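Local structure of dUTPase (Streptococcus mutans, 3H6X) at residues Asn17-Arg22 with Thr50-Tyr55; Ala54-Gly59 with Gly122-Phe127. The protein probably hydrolyses dUTP to dUMP and diphosphate, as a magnesium-binding trimeric dUTPase with a jelly-roll beta-barrel fold. All blocks are in the same frame, centred on the assembly; numbering follows the deposited sequence.

Interaction 1. Residues Asn17-Arg22 with Thr50-Tyr55; sequences NLLPKR and TGVKAY
In the jelly-roll barrel, the loop leading from strand 6-9 to strand 30-33 packs Leu18, Leu19 and Pro20 against strand 52-55, where Val52 receives them. The evidence centres on one methyl group. Val52 CG1 lies 3.6 Å from the carbonyl oxygen Leu18 O and 4.1 Å from Pro20 CD, the valine and proline side chains passing one another in opposite senses. The branch CD2 of Leu19 comes within 4.4 Å of that same CG1, although the side chain sets out from its backbone in another direction. With chi1 of Val52 at -62°, CG1 stands anti to the carbonyl carbon and beside the backbone N, which directs it at the loop. Leu18 contributes at the other end of the contact: its CB is 4.2 Å from Thr50 O, and its CD1 is 4.4 Å from Gly51 CA. A water sits 2.8 Å from Leu18 O and 2.8 Å from Thr50 O, linking the two segments. Beyond them, Leu9 touches Leu18, Phe7 and Leu32 touch Pro20, and His98 NE2 takes a hydrogen bond from Gly51 N. No direct hydrogen bond joins the segments; they meet through loose apolar contacts gathered on Val52 CG1 and through one water within hydrogen-bonding distance of both carbonyls, which probably shares its protons among several acceptors.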
loop_
_atom_site.group_PDB
_atom_site.type_symbol
_atom_site.label_atom_id
_atom_site.label_comp_id
_atom_site.label_asym_id
_atom_site.label_seq_id
_atom_site.Cartn_x
_atom_site.Cartn_y
_atom_site.Cartn_z
ATOM N N ASN B 17 -25.866 0.358 -8.942
ATOM C CA ASN B 17 -24.731 0.982 -9.604
ATOM C C ASN B 17 -23.506 0.998 -8.693
ATOM O O ASN B 17 -22.379 1.083 -9.167
ATOM C CB ASN B 17 -25.086 2.415 -9.993
ATOM C CG ASN B 17 -24.271 2.919 -11.165
ATOM O OD1 ASN B 17 -23.673 2.140 -11.903
ATOM N ND2 ASN B 17 -24.255 4.231 -11.348
ATOM N N LEU B 18 -23.732 0.942 -7.381
ATOM C CA LEU B 18 -22.611 0.980 -6.424
ATOM C C LEU B 18 -21.874 -0.345 -6.283
ATOM O O LEU B 18 -20.817 -0.395 -5.666
ATOM C CB LEU B 18 -23.083 1.404 -5.034
ATOM C CG LEU B 18 -23.651 2.816 -4.959
ATOM C CD1 LEU B 18 -24.239 3.117 -3.573
ATOM C CD2 LEU B 18 -22.571 3.822 -5.307
ATOM N N LEU B 19 -22.429 -1.421 -6.827
ATOM C CA LEU B 19 -21.761 -2.716 -6.697
ATOM C C LEU B 19 -20.503 -2.712 -7.587
ATOM O O LEU B 19 -20.603 -2.491 -8.788
ATOM C CB LEU B 19 -22.721 -3.845 -7.100
ATOM C CG LEU B 19 -23.819 -4.147 -6.062
ATOM C CD1 LEU B 19 -24.867 -5.072 -6.647
ATOM C CD2 LEU B 19 -23.227 -4.748 -4.797
ATOM N N PRO B 20 -19.315 -2.949 -6.994
ATOM C CA PRO B 20 -18.064 -2.773 -7.756
ATOM C C PRO B 20 -17.878 -3.787 -8.880
ATOM O O PRO B 20 -18.260 -4.948 -8.738
ATOM C CB PRO B 20 -16.966 -2.984 -6.697
ATOM C CG PRO B 20 -17.650 -2.694 -5.372
ATOM C CD PRO B 20 -19.068 -3.179 -5.559
ATOM N N LYS B 21 -17.276 -3.332 -9.980
ATOM C CA LYS B 21 -16.898 -4.257 -11.042
ATOM C C LYS B 21 -15.478 -3.971 -11.491
ATOM O O LYS B 21 -14.918 -2.920 -11.162
ATOM C CB LYS B 21 -17.859 -4.152 -12.226
ATOM C CG LYS B 21 -17.778 -2.846 -12.975
ATOM C CD LYS B 21 -18.773 -2.814 -14.133
ATOM C CE LYS B 21 -18.784 -1.449 -14.830
ATOM N NZ LYS B 21 -19.756 -1.433 -15.971
ATOM N N ARG B 22 -14.884 -4.910 -12.222
ATOM C CA ARG B 22 -13.543 -4.690 -12.756
ATOM C C ARG B 22 -13.673 -4.000 -14.096
ATOM O O ARG B 22 -14.604 -4.299 -14.864
ATOM C CB ARG B 22 -12.794 -6.012 -12.919
ATOM C CG ARG B 22 -12.589 -6.757 -11.615
ATOM C CD ARG B 22 -11.699 -7.955 -11.834
ATOM N NE ARG B 22 -12.340 -8.960 -12.671
ATOM C CZ ARG B 22 -11.678 -9.752 -13.507
ATOM N NH1 ARG B 22 -10.363 -9.639 -13.625
ATOM N NH2 ARG B 22 -12.327 -10.664 -14.216
ATOM N N THR B 50 -19.010 4.161 0.707
ATOM C CA THR B 50 -18.873 3.420 -0.501
ATOM C C THR B 50 -20.192 2.642 -0.750
ATOM O O THR B 50 -20.475 2.174 -1.855
ATOM C CB THR B 50 -17.667 2.562 -0.156
ATOM O OG1 THR B 50 -16.491 2.931 -0.890
ATOM C CG2 THR B 50 -17.961 1.161 0.025
ATOM N N GLY B 51 -21.023 2.545 0.288
ATOM C CA GLY B 51 -22.322 1.887 0.162
ATOM C C GLY B 51 -22.306 0.365 0.157
ATOM O O GLY B 51 -23.369 -0.271 0.131
ATOM N N VAL B 52 -21.113 -0.227 0.234
ATOM C CA VAL B 52 -21.006 -1.687 0.160
ATOM C C VAL B 52 -20.246 -2.331 1.318
ATOM O O VAL B 52 -19.489 -1.673 2.027
ATOM C CB VAL B 52 -20.360 -2.142 -1.176
ATOM C CG1 VAL B 52 -21.223 -1.707 -2.374
ATOM C CG2 VAL B 52 -18.925 -1.636 -1.304
ATOM N N LYS B 53 -20.508 -3.621 1.519
ATOM C CA LYS B 53 -19.750 -4.452 2.450
ATOM C C LYS B 53 -19.188 -5.616 1.647
ATOM O O LYS B 53 -19.622 -5.859 0.522
ATOM C CB LYS B 53 -20.660 -4.970 3.567
ATOM C CG LYS B 53 -21.948 -5.623 3.045
ATOM C CD LYS B 53 -22.924 -5.953 4.197
ATOM C CE LYS B 53 -24.208 -6.584 3.651
ATOM N NZ LYS B 53 -25.262 -6.739 4.740
ATOM N N ALA B 54 -18.199 -6.318 2.197
ATOM C CA ALA B 54 -17.550 -7.390 1.433
ATOM C C ALA B 54 -17.426 -8.647 2.269
ATOM O O ALA B 54 -17.010 -8.582 3.396
ATOM C CB ALA B 54 -16.161 -6.952 0.957
ATOM N N TYR B 55 -17.780 -9.785 1.685
ATOM C CA TYR B 55 -17.618 -11.081 2.341
ATOM C C TYR B 55 -16.500 -11.822 1.618
ATOM O O TYR B 55 -16.206 -11.519 0.457
ATOM C CB TYR B 55 -18.938 -11.884 2.303
ATOM C CG TYR B 55 -19.440 -12.171 0.913
ATOM C CD1 TYR B 55 -19.097 -13.354 0.256
ATOM C CD2 TYR B 55 -20.265 -11.257 0.254
ATOM C CE1 TYR B 55 -19.566 -13.628 -1.020
ATOM C CE2 TYR B 55 -20.732 -11.506 -1.038
ATOM C CZ TYR B 55 -20.379 -12.693 -1.663
ATOM O OH TYR B 55 -20.835 -12.935 -2.952
HETATM O O HOH W 1 -19.125 1.205 -4.157
#

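Interaction 2. Residues Ala54-Gly59 with Gly122-Phe127; sequences AYMQVG and GVFMPF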
loop_
_atom_site.group_PDB
_atom_site.type_symbol
_atom_site.label_atom_id
_atom_site.label_comp_id
_atom_site.label_asym_id
_atom_site.label_seq_id
_atom_site.Cartn_x
_atom_site.Cartn_y
_atom_site.Cartn_z
ATOM N N ALA B 54 -18.199 -6.318 2.197
ATOM C CA ALA B 54 -17.550 -7.390 1.433
ATOM C C ALA B 54 -17.426 -8.647 2.269
ATOM O O ALA B 54 -17.010 -8.582 3.396
ATOM C CB ALA B 54 -16.161 -6.952 0.957
ATOM N N TYR B 55 -17.780 -9.785 1.685
ATOM C CA TYR B 55 -17.618 -11.081 2.341
ATOM C C TYR B 55 -16.500 -11.822 1.618
ATOM O O TYR B 55 -16.206 -11.519 0.457
ATOM C CB TYR B 55 -18.938 -11.884 2.303
ATOM C CG TYR B 55 -19.440 -12.171 0.913
ATOM C CD1 TYR B 55 -19.097 -13.354 0.256
ATOM C CD2 TYR B 55 -20.265 -11.257 0.254
ATOM C CE1 TYR B 55 -19.566 -13.628 -1.020
ATOM C CE2 TYR B 55 -20.732 -11.506 -1.038
ATOM C CZ TYR B 55 -20.379 -12.693 -1.663
ATOM O OH TYR B 55 -20.835 -12.935 -2.952
HETATM N N MSE B 56 -15.846 -12.749 2.313
HETATM C CA MSE B 56 -14.756 -13.509 1.701
HETATM C C MSE B 56 -14.533 -14.780 2.511
HETATM O O MSE B 56 -15.238 -15.024 3.503
HETATM C CB MSE B 56 -13.480 -12.656 1.680
HETATM C CG MSE B 56 -13.096 -12.201 3.080
HETATM SE SE MSE B 56 -11.985 -10.586 3.097
HETATM C CE MSE B 56 -12.263 -10.023 1.264
ATOM N N GLN B 57 -13.571 -15.592 2.096
ATOM C CA GLN B 57 -13.345 -16.858 2.795
ATOM C C GLN B 57 -12.376 -16.675 3.933
ATOM O O GLN B 57 -11.717 -15.642 4.033
ATOM C CB GLN B 57 -12.812 -17.908 1.822
ATOM C CG GLN B 57 -13.732 -18.064 0.626
ATOM C CD GLN B 57 -13.546 -19.357 -0.086
ATOM O OE1 GLN B 57 -13.807 -20.422 0.480
ATOM N NE2 GLN B 57 -13.132 -19.285 -1.361
ATOM N N VAL B 58 -12.261 -17.675 4.796
ATOM C CA VAL B 58 -11.232 -17.612 5.825
ATOM C C VAL B 58 -9.878 -17.620 5.094
ATOM O O VAL B 58 -9.683 -18.310 4.084
ATOM C CB VAL B 58 -11.275 -18.794 6.817
ATOM C CG1 VAL B 58 -12.610 -18.913 7.441
ATOM C CG2 VAL B 58 -11.021 -20.033 6.170
ATOM N N GLY B 59 -8.944 -16.819 5.599
ATOM C CA GLY B 59 -7.629 -16.719 4.993
ATOM C C GLY B 59 -7.554 -15.757 3.831
ATOM O O GLY B 59 -6.567 -15.747 3.087
ATOM N N GLY B 122 -10.546 -2.245 -5.020
ATOM C CA GLY B 122 -10.403 -3.308 -4.041
ATOM C C GLY B 122 -9.879 -4.587 -4.683
ATOM O O GLY B 122 -10.367 -5.005 -5.733
ATOM N N VAL B 123 -8.894 -5.209 -4.039
ATOM C CA VAL B 123 -8.307 -6.456 -4.520
ATOM C C VAL B 123 -8.402 -7.520 -3.423
ATOM O O VAL B 123 -8.000 -7.279 -2.290
ATOM C CB VAL B 123 -6.824 -6.268 -4.912
ATOM C CG1 VAL B 123 -6.262 -7.573 -5.489
ATOM C CG2 VAL B 123 -6.664 -5.111 -5.915
ATOM N N PHE B 124 -8.938 -8.690 -3.759
ATOM C CA PHE B 124 -9.028 -9.804 -2.813
ATOM C C PHE B 124 -7.792 -10.682 -2.929
ATOM O O PHE B 124 -7.397 -11.025 -4.052
ATOM C CB PHE B 124 -10.242 -10.673 -3.155
ATOM C CG PHE B 124 -11.579 -10.012 -2.891
ATOM C CD1 PHE B 124 -12.223 -10.183 -1.669
ATOM C CD2 PHE B 124 -12.192 -9.247 -3.866
ATOM C CE1 PHE B 124 -13.447 -9.610 -1.434
ATOM C CE2 PHE B 124 -13.433 -8.674 -3.645
ATOM C CZ PHE B 124 -14.061 -8.846 -2.424
HETATM N N MSE B 125 -7.204 -11.064 -1.794
HETATM C CA MSE B 125 -5.943 -11.821 -1.813
HETATM C C MSE B 125 -5.900 -12.786 -0.627
HETATM O O MSE B 125 -6.598 -12.578 0.356
HETATM C CB MSE B 125 -4.735 -10.874 -1.743
HETATM C CG MSE B 125 -4.673 -9.889 -2.899
HETATM SE SE MSE B 125 -3.064 -8.819 -2.749
HETATM C CE MSE B 125 -1.826 -9.938 -3.609
ATOM N N PRO B 126 -5.059 -13.827 -0.720
ATOM C CA PRO B 126 -4.848 -14.743 0.413
ATOM C C PRO B 126 -3.841 -14.157 1.403
ATOM O O PRO B 126 -2.947 -13.386 1.025
ATOM C CB PRO B 126 -4.220 -15.976 -0.251
ATOM C CG PRO B 126 -3.448 -15.393 -1.407
ATOM C CD PRO B 126 -4.312 -14.253 -1.923
ATOM N N PHE B 127 -3.989 -14.513 2.669
ATOM C CA PHE B 127 -2.961 -14.200 3.666
ATOM C C PHE B 127 -2.633 -15.444 4.489
ATOM O O PHE B 127 -3.368 -16.431 4.453
ATOM C CB PHE B 127 -3.376 -13.042 4.580
ATOM C CG PHE B 127 -4.463 -13.384 5.563
ATOM C CD1 PHE B 127 -5.788 -13.140 5.251
ATOM C CD2 PHE B 127 -4.156 -13.918 6.814
ATOM C CE1 PHE B 127 -6.795 -13.424 6.141
ATOM C CE2 PHE B 127 -5.177 -14.208 7.733
ATOM C CZ PHE B 127 -6.504 -13.958 7.379
#
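Gly59 and Phe127 make the polar part of this contact, in which the segment following strand 52-55 meets the end of strand 118-126 within the jelly-roll barrel. Phe127 N donates to Gly59 O over 2.9 Å in a nearly straight bond, 166° at the hydrogen. The donor stands above the carbonyl plane, 37° out of it. Pro126 CA adds a CA-H...O contact to the same oxygen at 3.3 Å, so Gly59 O is approached by two consecutive residues. A CH-pi contact follows, with Gly59 CA over one face of the Phe127 ring, 4.0 Å from its centroid and 28° off the normal. Phe127 CG falls between the backbone N and the carbonyl carbon, which turns the ring back over the glycine. Apolar packing occupies the other end, where Ala54 CB is 4.4 Å from Phe124 CZ. The selenomethionine Met56 also points at this ring, but its methyl is modelled implausibly close, leaving the detail doubtful. A backbone carbonyl, Tyr55 O, lies obliquely to the same ring, 3.9 Å from Phe124 CE1. Around them, Leu62 of strand 60-66 touches Ala54 and Met56, Phe7 of strand 6-9 meets the Phe124 ring, and at the subunit interface Phe124 makes backbone hydrogen bonds to the second subunit, whose Ile130 packs on it.

In the fold
From the N terminus, the chain forms strand 6-9 and enters the loop holding residues 17-22. Interaction 1 brings this loop to residues 50-55, closing a span of 27 intervening residues that includes strands 30-33, 38-40 and 45-49. Interaction 2 starts where that one ends, since both use strand 52-55 and share Ala54 and Tyr55; it closes a longer span of 62 residues at strand 118-126. The closures are therefore consecutive, with neither enclosing the other, and the contact centres lie about 14 Å apart. Together they tie the N-terminal loop, through the strand paired with 6-9, to the four-stranded sheet containing 118-126. Both also reach the second subunit, whose Asp131 hydrogen-bonds Tyr55 OH.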